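Side-chain contacts in rhamnonate dehydratase (Gibberella zeae PH-1, PDB 3FXG), which probably catalyses the magnesium-dependent removal of water from L-rhamnonate, giving the 2-keto-3-deoxy acid, as a member of the enolase superfamily: residues A[78-83]-A[144-149]; A[278-283]-A[305-310]; A[42-47]-A[57-62]; A[98-103]-A[113-118]; A[249-252]-A[258-261]. One frame throughout, in Å; residues are numbered along the deposited sequence.

In the fold
Contacts 1 and 4 lie in the N-terminal capping domain, and contacts 2 and 5 in the TIM-barrel-like domain that holds the magnesium ion on Asp-222, Glu-248 and Glu-275. Contact 4 meets contact 2 directly: Glu-114 OE2 pairs with Arg-280 NH1 at 2.9 Å, a salt bridge between the two domains, although the contact centres are 17 Å apart. In contacts 3 and 5 the side chains of Thr-44 and Cys-250 are about 11 and 10 Å from the metal; the nearest atoms of these two contacts are about 7 Å apart. Contact 1 is far from contact 5, their centres being 37 Å apart. Contacts 2, 3, 4 and 5 also reach a third subunit.

Contact 1: residues A[78-83]-A[144-149]; sequences VGFATG and LGKVRN
Lys-146 stretches from the C-terminal end of helix 128-148 to Val-78 and Phe-80 of strand 78-84, an outermost strand, within this chain, of the four-stranded antiparallel sheet in the enolase-type capping domain. Helix and strand run roughly antiparallel here, at 149° between the axes of the two short segments, which come within 7.8 Å of each other. The lysine side chain spans that gap fully extended beyond CG, and it accounts for most of the surface buried between helix and strand.

Its aliphatic part packs against the strand backbone, with CD 3.2 Å from Val-78 O. The ammonium group then makes an off-centre cation-pi contact: NZ stands 3.8 Å from the centroid of the Phe-80 ring, 34° off the normal and closest to CE2. The Phe-80 CG lies between its backbone N and carbonyl carbon (chi1 55°), which turns the ring to the lysine end, and the two side chains cross at about a right angle.

The charge itself is paired with Asp-142, one turn earlier on the same helix. Asp-142 OD2 also accepts a bond from Phe-80 N, so a single carboxylate oxygen joins the lysine to the strand. Beyond Lys-146 the helix ends in a Schellman motif at Asn-149, where Arg-148 forms a salt bridge to Glu-150 of a second subunit.

Direct hydrogen bonding between Lys-146 NZ and Val-78 O is weak, at 3.3 Å. A water supplements it, accepting from Lys-146 NZ at 2.7 Å and donating to Val-78 O, also at 2.7 Å.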
# COMPACT_ATOMS: atom_id res chain seq x y z
N VAL A 78 35.78 40.72 -1.08
CA VAL A 78 36.10 39.31 -1.24
C VAL A 78 35.37 38.43 -0.24
O VAL A 78 35.43 38.64 0.97
CB VAL A 78 37.63 39.06 -1.07
CG1 VAL A 78 37.92 37.56 -1.23
CG2 VAL A 78 38.42 39.86 -2.10
N GLY A 79 34.67 37.43 -0.77
CA GLY A 79 33.97 36.50 0.09
C GLY A 79 34.73 35.20 -0.00
O GLY A 79 35.32 34.91 -1.04
N PHE A 80 34.75 34.42 1.07
CA PHE A 80 35.46 33.15 1.04
C PHE A 80 34.84 32.10 1.96
O PHE A 80 34.00 32.41 2.80
CB PHE A 80 36.94 33.37 1.40
CG PHE A 80 37.16 34.08 2.72
CD1 PHE A 80 36.93 33.42 3.92
CD2 PHE A 80 37.61 35.39 2.74
CE1 PHE A 80 37.13 34.08 5.14
CE2 PHE A 80 37.81 36.06 3.96
CZ PHE A 80 37.58 35.39 5.16
N ALA A 81 35.26 30.86 1.77
CA ALA A 81 34.77 29.75 2.57
C ALA A 81 35.74 28.59 2.45
O ALA A 81 36.50 28.50 1.49
CB ALA A 81 33.38 29.33 2.09
N THR A 82 35.72 27.70 3.44
CA THR A 82 36.61 26.55 3.44
C THR A 82 35.80 25.26 3.51
O THR A 82 34.62 25.28 3.87
CB THR A 82 37.59 26.61 4.64
OG1 THR A 82 38.55 25.55 4.54
CG2 THR A 82 36.83 26.47 5.95
N GLY A 83 36.43 24.15 3.16
CA GLY A 83 35.77 22.86 3.19
C GLY A 83 36.77 21.77 2.92
O GLY A 83 37.96 22.04 2.72
N LEU A 144 28.11 38.19 -0.24
CA LEU A 144 26.87 38.95 -0.16
C LEU A 144 26.74 39.67 1.17
O LEU A 144 26.33 40.83 1.22
CB LEU A 144 25.66 38.02 -0.37
CG LEU A 144 25.49 37.43 -1.78
CD1 LEU A 144 24.29 36.50 -1.80
CD2 LEU A 144 25.31 38.56 -2.79
N GLY A 145 27.09 38.98 2.25
CA GLY A 145 27.02 39.60 3.56
C GLY A 145 28.00 40.75 3.68
O GLY A 145 27.68 41.78 4.28
N LYS A 146 29.18 40.59 3.11
CA LYS A 146 30.20 41.63 3.17
C LYS A 146 29.83 42.86 2.35
O LYS A 146 30.04 43.99 2.79
CB LYS A 146 31.56 41.07 2.74
CG LYS A 146 32.17 40.20 3.82
CD LYS A 146 33.39 39.43 3.37
CE LYS A 146 33.96 38.64 4.54
NZ LYS A 146 35.09 37.75 4.14
N VAL A 147 29.26 42.64 1.17
CA VAL A 147 28.86 43.77 0.33
C VAL A 147 27.76 44.59 1.01
O VAL A 147 27.79 45.82 0.99
CB VAL A 147 28.36 43.30 -1.05
CG1 VAL A 147 27.80 44.48 -1.84
CG2 VAL A 147 29.51 42.66 -1.82
N ARG A 148 26.80 43.91 1.64
CA ARG A 148 25.70 44.58 2.32
C ARG A 148 26.04 44.96 3.76
O ARG A 148 25.25 45.63 4.43
CB ARG A 148 24.45 43.70 2.32
CG ARG A 148 23.86 43.49 0.95
CD ARG A 148 22.71 42.51 0.99
NE ARG A 148 22.08 42.38 -0.32
CZ ARG A 148 21.57 41.25 -0.78
NH1 ARG A 148 21.62 40.15 -0.03
NH2 ARG A 148 21.00 41.21 -1.97
N ASN A 149 27.19 44.51 4.23
CA ASN A 149 27.62 44.78 5.61
C ASN A 149 26.62 44.19 6.61
O ASN A 149 26.26 44.83 7.60
CB ASN A 149 27.75 46.29 5.85
CG ASN A 149 28.45 46.61 7.15
OD1 ASN A 149 28.18 47.63 7.79
ND2 ASN A 149 29.36 45.74 7.56
O HOH W 1 36.88 39.50 3.03

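Contact 2: residues A[278-283]-A[305-310]; sequences YSRYGF and LTELLK
Glu-307 grips Arg-280 at two points, and these make up the tight part of the contact. Its OE2 accepts from Arg-280 N at 2.9 Å, with the donor lying well above the carboxylate plane. Its OE1 forms a salt bridge with Arg-280 NH1 at 3.0 Å, using its syn lone pair and lying close to the guanidinium plane. The two flat groups are steeply turned, 78° apart. Glu-307 CG is anti to the backbone N (chi1 -176°) and the chain bends at chi2, carrying the carboxylate to the first turn of the neighbouring helix. Ser-279 CA closes in as well, 3.4 Å from Glu-307 OE2.

These are consecutive helices on the outside of the enolase-superfamily barrel, inclined by 35° over the short segments. Arg-280 NH1 also pairs with Glu-114 of the capping domain, while NE donates to Ala-316 O of a second subunit, so the guanidinium ties together two domains and two chains.

Toward Lys-310 the packing is looser. Only its CD comes near, 4.0 Å from Arg-280 NH1, and its NZ, bonded to Asn-110, remains 5.2 Å from Arg-280 NH1.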
# COMPACT_ATOMS: atom_id res chain seq x y z
N TYR A 278 23.19 14.11 -0.04
CA TYR A 278 23.35 15.35 -0.80
C TYR A 278 22.13 15.77 -1.63
O TYR A 278 21.36 14.93 -2.08
CB TYR A 278 24.54 15.22 -1.75
CG TYR A 278 25.75 14.53 -1.14
CD1 TYR A 278 26.85 15.27 -0.71
CD2 TYR A 278 25.77 13.15 -0.98
CE1 TYR A 278 27.95 14.64 -0.12
CE2 TYR A 278 26.86 12.51 -0.39
CZ TYR A 278 27.95 13.26 0.03
OH TYR A 278 29.02 12.63 0.61
N SER A 279 22.02 17.08 -1.85
CA SER A 279 20.95 17.72 -2.65
C SER A 279 19.55 17.59 -2.08
O SER A 279 19.28 16.74 -1.22
CB SER A 279 20.95 17.18 -4.09
OG SER A 279 20.13 16.03 -4.21
N ARG A 280 18.64 18.43 -2.57
CA ARG A 280 17.27 18.40 -2.10
C ARG A 280 16.62 17.08 -2.49
O ARG A 280 15.71 16.59 -1.82
CB ARG A 280 16.47 19.59 -2.67
CG ARG A 280 16.44 19.72 -4.20
CD ARG A 280 15.65 20.99 -4.58
NE ARG A 280 15.54 21.22 -6.03
CZ ARG A 280 16.35 22.01 -6.73
NH1 ARG A 280 17.36 22.65 -6.13
NH2 ARG A 280 16.14 22.19 -8.03
N TYR A 281 17.11 16.49 -3.58
CA TYR A 281 16.59 15.22 -4.07
C TYR A 281 17.02 14.08 -3.17
O TYR A 281 16.30 13.10 -3.00
CB TYR A 281 17.09 14.98 -5.49
CG TYR A 281 16.70 16.09 -6.43
CD1 TYR A 281 15.37 16.26 -6.82
CD2 TYR A 281 17.64 17.01 -6.89
CE1 TYR A 281 14.99 17.30 -7.65
CE2 TYR A 281 17.27 18.06 -7.72
CZ TYR A 281 15.94 18.20 -8.10
OH TYR A 281 15.56 19.23 -8.92
N GLY A 282 18.21 14.21 -2.59
CA GLY A 282 18.70 13.18 -1.70
C GLY A 282 17.96 13.23 -0.37
O GLY A 282 17.56 12.21 0.17
N PHE A 283 17.76 14.44 0.15
CA PHE A 283 17.09 14.60 1.43
C PHE A 283 15.59 14.38 1.43
O PHE A 283 15.02 14.03 2.46
CB PHE A 283 17.44 15.97 2.01
CG PHE A 283 18.80 16.01 2.63
CD1 PHE A 283 19.02 15.48 3.90
CD2 PHE A 283 19.90 16.47 1.91
CE1 PHE A 283 20.30 15.40 4.44
CE2 PHE A 283 21.18 16.39 2.43
CZ PHE A 283 21.38 15.85 3.70
N LEU A 305 24.58 26.50 1.31
CA LEU A 305 23.52 27.13 2.08
C LEU A 305 22.25 27.28 1.25
O LEU A 305 21.14 27.03 1.73
CB LEU A 305 23.98 28.50 2.59
CG LEU A 305 22.95 29.33 3.37
CD1 LEU A 305 22.43 28.53 4.55
CD2 LEU A 305 23.59 30.63 3.85
N THR A 306 22.40 27.68 -0.01
CA THR A 306 21.25 27.85 -0.90
C THR A 306 20.41 26.56 -0.96
O THR A 306 19.20 26.60 -0.78
CB THR A 306 21.71 28.22 -2.32
OG1 THR A 306 22.48 29.43 -2.26
CG2 THR A 306 20.50 28.44 -3.23
N GLU A 307 21.06 25.43 -1.19
CA GLU A 307 20.35 24.16 -1.25
C GLU A 307 19.85 23.74 0.13
O GLU A 307 18.78 23.15 0.26
CB GLU A 307 21.25 23.06 -1.83
CG GLU A 307 20.55 21.71 -2.04
CD GLU A 307 19.70 21.66 -3.31
OE1 GLU A 307 18.94 22.61 -3.57
OE2 GLU A 307 19.78 20.64 -4.04
N LEU A 308 20.64 24.04 1.17
CA LEU A 308 20.26 23.70 2.53
C LEU A 308 18.96 24.40 2.94
O LEU A 308 18.14 23.83 3.65
CB LEU A 308 21.37 24.07 3.51
CG LEU A 308 21.11 23.77 4.99
CD1 LEU A 308 20.76 22.28 5.18
CD2 LEU A 308 22.34 24.13 5.80
N LEU A 309 18.78 25.63 2.48
CA LEU A 309 17.56 26.37 2.79
C LEU A 309 16.35 25.63 2.22
O LEU A 309 15.29 25.60 2.84
CB LEU A 309 17.63 27.78 2.20
CG LEU A 309 18.64 28.74 2.84
CD1 LEU A 309 18.79 29.99 1.99
CD2 LEU A 309 18.18 29.09 4.25
N LYS A 310 16.52 25.03 1.05
CA LYS A 310 15.43 24.29 0.41
C LYS A 310 15.19 22.96 1.11
O LYS A 310 14.05 22.50 1.21
CB LYS A 310 15.74 24.06 -1.07
CG LYS A 310 15.79 25.36 -1.88
CD LYS A 310 15.93 25.09 -3.37
CE LYS A 310 15.90 26.39 -4.17
NZ LYS A 310 17.05 27.27 -3.82

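Contact 3: residues A[42-47]-A[57-62]; sequences ISTPAS and TSWGIN
An ST turn in the long loop between helix 36-39 and strand 66-73 presents Thr-44 and Ala-46 to the indole of Trp-59, which belongs to a type I turn later in the same loop. The Ala-46 methyl sits over one face of the indole as a CH-pi contact: CB is 3.8 Å from the centroid of the five-membered ring and 18° off its normal, with Trp-59 CD1 only 3.6 Å away. On the opposite face the backbone N of Ile-61 lies near the rim, so the indole is sandwiched between a methyl group and its own chain. Trp-59 CG stands between the backbone N and the carbonyl carbon (chi1 50°), which sends the ring across to the other turn.

Loops of the capping domain in this superfamily reach over the mouth of the barrel, and the position of Thr-44, its side chain about 11 Å from the magnesium ion, is consistent with that arrangement. Both turns also meet another chain: Pro-45 O accepts from Arg-118, and Trp-59 O from His-96, both of a third subunit.

Thr-44 OG1 approaches Trp-59 NE1 obliquely at 3.5 Å, and a water joins the pair: it accepts from Trp-59 NE1 at 2.9 Å and is bonded to Thr-44 OG1 at 3.0 Å. The same hydroxyl oxygen accepts from Ala-46 N at 3.1 Å, closing the ST turn, while Thr-44 N donates to Ser-47 OG at 2.8 Å.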
# COMPACT_ATOMS: atom_id res chain seq x y z
N ILE A 42 36.57 3.52 17.02
CA ILE A 42 35.36 4.01 16.36
C ILE A 42 34.93 3.04 15.27
O ILE A 42 35.73 2.67 14.41
CB ILE A 42 35.60 5.38 15.71
CG1 ILE A 42 36.02 6.40 16.78
CG2 ILE A 42 34.33 5.85 15.00
CD1 ILE A 42 36.32 7.78 16.21
N SER A 43 33.67 2.62 15.31
CA SER A 43 33.14 1.70 14.31
C SER A 43 32.93 2.48 13.01
O SER A 43 32.32 3.54 13.01
CB SER A 43 31.81 1.11 14.79
OG SER A 43 31.30 0.17 13.86
N THR A 44 33.46 1.94 11.91
CA THR A 44 33.33 2.58 10.60
C THR A 44 33.02 1.53 9.53
O THR A 44 33.05 0.33 9.81
CB THR A 44 34.64 3.31 10.20
OG1 THR A 44 35.58 2.35 9.71
CG2 THR A 44 35.24 4.05 11.39
N PRO A 45 32.73 1.97 8.30
CA PRO A 45 32.43 1.04 7.20
C PRO A 45 33.61 0.13 6.87
O PRO A 45 33.44 -0.93 6.27
CB PRO A 45 32.09 1.97 6.04
CG PRO A 45 31.49 3.16 6.72
CD PRO A 45 32.43 3.36 7.89
N ALA A 46 34.81 0.56 7.26
CA ALA A 46 36.02 -0.21 7.00
C ALA A 46 36.48 -1.05 8.19
O ALA A 46 37.47 -1.77 8.09
CB ALA A 46 37.15 0.73 6.57
N SER A 47 35.76 -0.97 9.30
CA SER A 47 36.12 -1.73 10.49
C SER A 47 36.04 -3.24 10.28
O SER A 47 36.49 -4.02 11.13
CB SER A 47 35.23 -1.32 11.67
OG SER A 47 35.48 0.02 12.04
N THR A 57 42.52 6.98 9.70
CA THR A 57 43.39 7.48 8.64
C THR A 57 43.95 6.32 7.83
O THR A 57 44.29 6.48 6.65
CB THR A 57 44.58 8.31 9.21
OG1 THR A 57 45.31 7.52 10.15
CG2 THR A 57 44.07 9.57 9.89
N SER A 58 44.01 5.14 8.44
CA SER A 58 44.53 3.96 7.76
C SER A 58 43.79 3.71 6.45
O SER A 58 44.41 3.44 5.42
CB SER A 58 44.42 2.72 8.66
OG SER A 58 43.07 2.37 8.91
N TRP A 59 42.46 3.83 6.48
CA TRP A 59 41.68 3.62 5.26
C TRP A 59 41.45 4.90 4.46
O TRP A 59 40.81 4.87 3.41
CB TRP A 59 40.34 2.93 5.56
CG TRP A 59 39.50 3.52 6.66
CD1 TRP A 59 39.48 3.14 7.97
CD2 TRP A 59 38.53 4.57 6.53
NE1 TRP A 59 38.55 3.88 8.66
CE2 TRP A 59 37.95 4.76 7.80
CE3 TRP A 59 38.09 5.35 5.46
CZ2 TRP A 59 36.95 5.71 8.04
CZ3 TRP A 59 37.09 6.31 5.69
CH2 TRP A 59 36.53 6.47 6.97
N GLY A 60 41.97 6.02 4.95
CA GLY A 60 41.87 7.27 4.21
C GLY A 60 40.87 8.36 4.56
O GLY A 60 40.58 9.19 3.71
N ILE A 61 40.35 8.38 5.79
CA ILE A 61 39.38 9.41 6.14
C ILE A 61 39.95 10.83 5.96
O ILE A 61 39.20 11.79 5.82
CB ILE A 61 38.89 9.24 7.60
CG1 ILE A 61 37.58 10.01 7.80
CG2 ILE A 61 39.96 9.76 8.57
CD1 ILE A 61 36.90 9.73 9.13
N ASN A 62 41.27 10.94 5.95
CA ASN A 62 41.94 12.23 5.82
C ASN A 62 42.61 12.42 4.46
O ASN A 62 43.42 13.33 4.29
CB ASN A 62 42.99 12.35 6.92
CG ASN A 62 44.10 11.32 6.77
OD1 ASN A 62 43.87 10.21 6.27
ND2 ASN A 62 45.31 11.67 7.21
O HOH W 2 38.23 2.35 11.13

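Contact 4: residues A[98-103]-A[113-118]; sequences ERFLIG and FEQMYR
Phe-100 and Gln-115 both carry CG beside the backbone N and anti to the carbonyl carbon (chi1 -54° and -65°), and their side chains come together between helices 86-101 and 109-119 of the enolase-type capping domain. The phenyl ring leans against the second helix: Phe-100 CD1 is 4.0 Å from Gln-115 CB, and the backbone O of Gln-115 lies over one face of the ring. The Gln-115 amide is turned 51° from the ring, with OE1 4.0 Å from Phe-100 CB.

The next residue, Met-116 (present as selenomethionine), slides past the phenyl ring in the opposite direction, CG to Phe-100 CD2 being 4.1 Å. Its chain bends at chi3, and SE lies 4.4 Å from Leu-101 CD2, a loose apolar contact. Leu-101 and Met-116 both continue onto helix 128-148, touching Ile-136 and Ile-133 respectively. A third subunit packs nearby, its Tyr-52 ring edge-to-face with Phe-100.

No direct hydrogen bond crosses between the segments. A water serves instead, donating to Phe-100 O at 2.7 Å and to Gln-115 OE1 at 2.6 Å.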
# COMPACT_ATOMS: atom_id res chain seq x y z
N GLU A 98 34.24 27.64 -12.58
CA GLU A 98 34.58 29.05 -12.78
C GLU A 98 33.79 29.70 -13.92
O GLU A 98 33.41 30.87 -13.82
CB GLU A 98 36.08 29.21 -13.04
CG GLU A 98 36.53 30.67 -13.04
CD GLU A 98 38.05 30.82 -13.08
OE1 GLU A 98 38.76 29.91 -12.61
OE2 GLU A 98 38.52 31.87 -13.57
N ARG A 99 33.53 28.94 -14.98
CA ARG A 99 32.80 29.46 -16.13
C ARG A 99 31.41 30.02 -15.82
O ARG A 99 30.92 30.91 -16.52
CB ARG A 99 32.66 28.37 -17.20
CG ARG A 99 31.65 27.27 -16.87
CD ARG A 99 31.72 26.14 -17.90
NE ARG A 99 32.95 25.37 -17.78
CZ ARG A 99 33.42 24.55 -18.71
NH1 ARG A 99 32.76 24.38 -19.85
NH2 ARG A 99 34.55 23.89 -18.50
N PHE A 100 30.77 29.51 -14.78
CA PHE A 100 29.43 29.97 -14.42
C PHE A 100 29.46 31.19 -13.51
O PHE A 100 28.46 31.92 -13.40
CB PHE A 100 28.67 28.85 -13.70
CG PHE A 100 28.62 27.57 -14.47
CD1 PHE A 100 27.83 27.45 -15.60
CD2 PHE A 100 29.37 26.48 -14.06
CE1 PHE A 100 27.79 26.27 -16.33
CE2 PHE A 100 29.35 25.28 -14.78
CZ PHE A 100 28.55 25.18 -15.92
N LEU A 101 30.60 31.42 -12.87
CA LEU A 101 30.73 32.52 -11.92
C LEU A 101 31.25 33.86 -12.43
O LEU A 101 30.71 34.90 -12.06
CB LEU A 101 31.61 32.05 -10.76
CG LEU A 101 31.21 30.72 -10.13
CD1 LEU A 101 32.30 30.26 -9.17
CD2 LEU A 101 29.88 30.86 -9.42
N ILE A 102 32.29 33.84 -13.25
CA ILE A 102 32.86 35.10 -13.73
C ILE A 102 31.85 35.97 -14.46
O ILE A 102 31.21 35.53 -15.41
CB ILE A 102 34.08 34.85 -14.66
CG1 ILE A 102 35.08 33.91 -13.98
CG2 ILE A 102 34.75 36.18 -14.99
CD1 ILE A 102 35.56 34.38 -12.62
N GLY A 103 31.72 37.21 -14.00
CA GLY A 103 30.79 38.15 -14.62
C GLY A 103 29.36 38.07 -14.12
O GLY A 103 28.52 38.89 -14.50
N PHE A 113 23.54 27.93 -8.41
CA PHE A 113 23.53 26.57 -7.88
C PHE A 113 22.96 25.58 -8.89
O PHE A 113 23.52 24.51 -9.10
CB PHE A 113 22.73 26.46 -6.59
CG PHE A 113 22.62 25.05 -6.09
CD1 PHE A 113 23.68 24.46 -5.41
CD2 PHE A 113 21.51 24.27 -6.39
CE1 PHE A 113 23.64 23.11 -5.05
CE2 PHE A 113 21.46 22.92 -6.04
CZ PHE A 113 22.53 22.34 -5.37
N GLU A 114 21.83 25.94 -9.50
CA GLU A 114 21.21 25.05 -10.48
C GLU A 114 22.16 24.78 -11.63
O GLU A 114 22.23 23.66 -12.13
CB GLU A 114 19.91 25.66 -11.02
CG GLU A 114 18.83 25.87 -9.96
CD GLU A 114 18.46 24.58 -9.25
OE1 GLU A 114 18.15 23.59 -9.95
OE2 GLU A 114 18.48 24.56 -8.00
N GLN A 115 22.88 25.80 -12.06
CA GLN A 115 23.82 25.62 -13.17
C GLN A 115 24.96 24.68 -12.78
O GLN A 115 25.26 23.74 -13.50
CB GLN A 115 24.37 26.97 -13.63
CG GLN A 115 23.30 27.88 -14.24
CD GLN A 115 23.88 29.15 -14.83
OE1 GLN A 115 24.81 29.73 -14.28
NE2 GLN A 115 23.31 29.59 -15.95
N MSE A 116 25.60 24.94 -11.65
CA MSE A 116 26.70 24.10 -11.22
C MSE A 116 26.25 22.67 -10.96
O MSE A 116 26.94 21.71 -11.32
CB MSE A 116 27.37 24.68 -9.97
CG MSE A 116 28.06 26.02 -10.18
SE MSE A 116 29.09 26.56 -8.63
CE MSE A 116 27.67 27.31 -7.56
N TYR A 117 25.08 22.52 -10.34
CA TYR A 117 24.58 21.18 -10.03
C TYR A 117 24.16 20.40 -11.27
O TYR A 117 24.57 19.25 -11.46
CB TYR A 117 23.39 21.26 -9.07
CG TYR A 117 22.92 19.90 -8.60
CD1 TYR A 117 23.52 19.27 -7.52
CD2 TYR A 117 21.91 19.22 -9.29
CE1 TYR A 117 23.13 17.98 -7.12
CE2 TYR A 117 21.51 17.93 -8.90
CZ TYR A 117 22.13 17.32 -7.82
OH TYR A 117 21.73 16.06 -7.43
N ARG A 118 23.35 21.01 -12.12
CA ARG A 118 22.89 20.32 -13.31
C ARG A 118 23.98 20.10 -14.35
O ARG A 118 23.95 19.11 -15.08
CB ARG A 118 21.68 21.05 -13.91
CG ARG A 118 20.43 20.95 -13.02
CD ARG A 118 19.22 21.67 -13.60
NE ARG A 118 18.66 21.01 -14.79
CZ ARG A 118 17.95 19.89 -14.78
NH1 ARG A 118 17.69 19.26 -13.64
NH2 ARG A 118 17.45 19.41 -15.92
O HOH W 3 26.21 31.88 -14.83

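Contact 5: residues A[249-252]-A[258-261]; sequences ECLS and GFAL
Leu-251 packs on Phe-259 within a beta-to-alpha connection of the barrel, in which the chain leaves strand 246-248, whose Glu-248 is a magnesium ligand, and turns into helix 259-265. The leucine lays CD1 over the centre of the phenyl face as a CH-pi contact, 4.1 Å from the centroid and 11° off the normal. One branch thus does most of the touching, while CG adds a contact at 4.1 Å to Phe-259 CZ. The two side chains slide past each other in opposite directions. Leu-251 has CG beside its backbone N (chi1 -52°), and this projects the branch both over the ring and onto the start of the helix, where CD1 is 3.7 Å from Gly-258 CA. With no side chain on Gly-258, the methyl rests directly against the backbone, and it is 3.9 Å from Phe-259 N.

Such connections after the strands form the active-site end of a TIM-barrel-like domain. Cys-250, its side chain about 10 Å from the magnesium ion, follows Glu-249, whose OE1 is hydrogen-bonded to His-276 ND1. Phe-259 also touches Phe-271 and Thr-273 of strand 270-273, so the helix start is packed against the next strand of the barrel.

Contact at the ring edge is more distant: Cys-250 N lies near the plane of the phenyl group, 4.4 Å from Phe-259 CZ. The Cys-250 side chain packs on Phe-271 and on Thr-232 of helix 229-238.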
# COMPACT_ATOMS: atom_id res chain seq x y z
N GLU A 249 23.23 7.86 12.33
CA GLU A 249 23.80 7.22 11.15
C GLU A 249 24.14 5.74 11.35
O GLU A 249 25.26 5.31 11.07
CB GLU A 249 25.04 7.99 10.68
CG GLU A 249 25.22 7.95 9.16
CD GLU A 249 26.39 8.79 8.66
OE1 GLU A 249 26.47 9.01 7.43
OE2 GLU A 249 27.24 9.22 9.47
N CYS A 250 23.17 4.97 11.81
CA CYS A 250 23.36 3.54 12.04
C CYS A 250 23.63 2.78 10.75
O CYS A 250 24.43 1.85 10.72
CB CYS A 250 22.12 2.93 12.70
SG CYS A 250 21.77 3.55 14.34
N LEU A 251 22.96 3.20 9.67
CA LEU A 251 23.11 2.53 8.39
C LEU A 251 23.94 3.28 7.36
O LEU A 251 24.22 4.47 7.50
CB LEU A 251 21.73 2.26 7.78
CG LEU A 251 20.70 1.55 8.67
CD1 LEU A 251 19.38 1.42 7.91
CD2 LEU A 251 21.23 0.19 9.08
N SER A 252 24.34 2.56 6.32
CA SER A 252 25.07 3.15 5.22
C SER A 252 24.12 4.15 4.57
O SER A 252 22.90 3.94 4.57
CB SER A 252 25.44 2.08 4.19
OG SER A 252 25.72 2.66 2.93
N GLY A 258 16.26 1.18 4.95
CA GLY A 258 16.32 0.30 6.11
C GLY A 258 15.73 0.85 7.39
O GLY A 258 15.39 0.08 8.30
N PHE A 259 15.60 2.17 7.50
CA PHE A 259 15.04 2.74 8.71
C PHE A 259 13.57 2.37 8.92
O PHE A 259 13.07 2.42 10.04
CB PHE A 259 15.23 4.26 8.72
CG PHE A 259 16.63 4.67 9.08
CD1 PHE A 259 17.10 4.50 10.38
CD2 PHE A 259 17.51 5.13 8.10
CE1 PHE A 259 18.43 4.78 10.70
CE2 PHE A 259 18.84 5.41 8.41
CZ PHE A 259 19.30 5.24 9.71
N ALA A 260 12.90 1.98 7.84
CA ALA A 260 11.50 1.57 7.95
C ALA A 260 11.46 0.30 8.79
O ALA A 260 10.55 0.09 9.61
CB ALA A 260 10.92 1.31 6.57
N LEU A 261 12.45 -0.56 8.59
CA LEU A 261 12.56 -1.82 9.32
C LEU A 261 13.00 -1.55 10.75
O LEU A 261 12.53 -2.18 11.69
CB LEU A 261 13.57 -2.74 8.63
CG LEU A 261 13.29 -3.12 7.17
CD1 LEU A 261 14.51 -3.80 6.58
CD2 LEU A 261 12.08 -4.04 7.10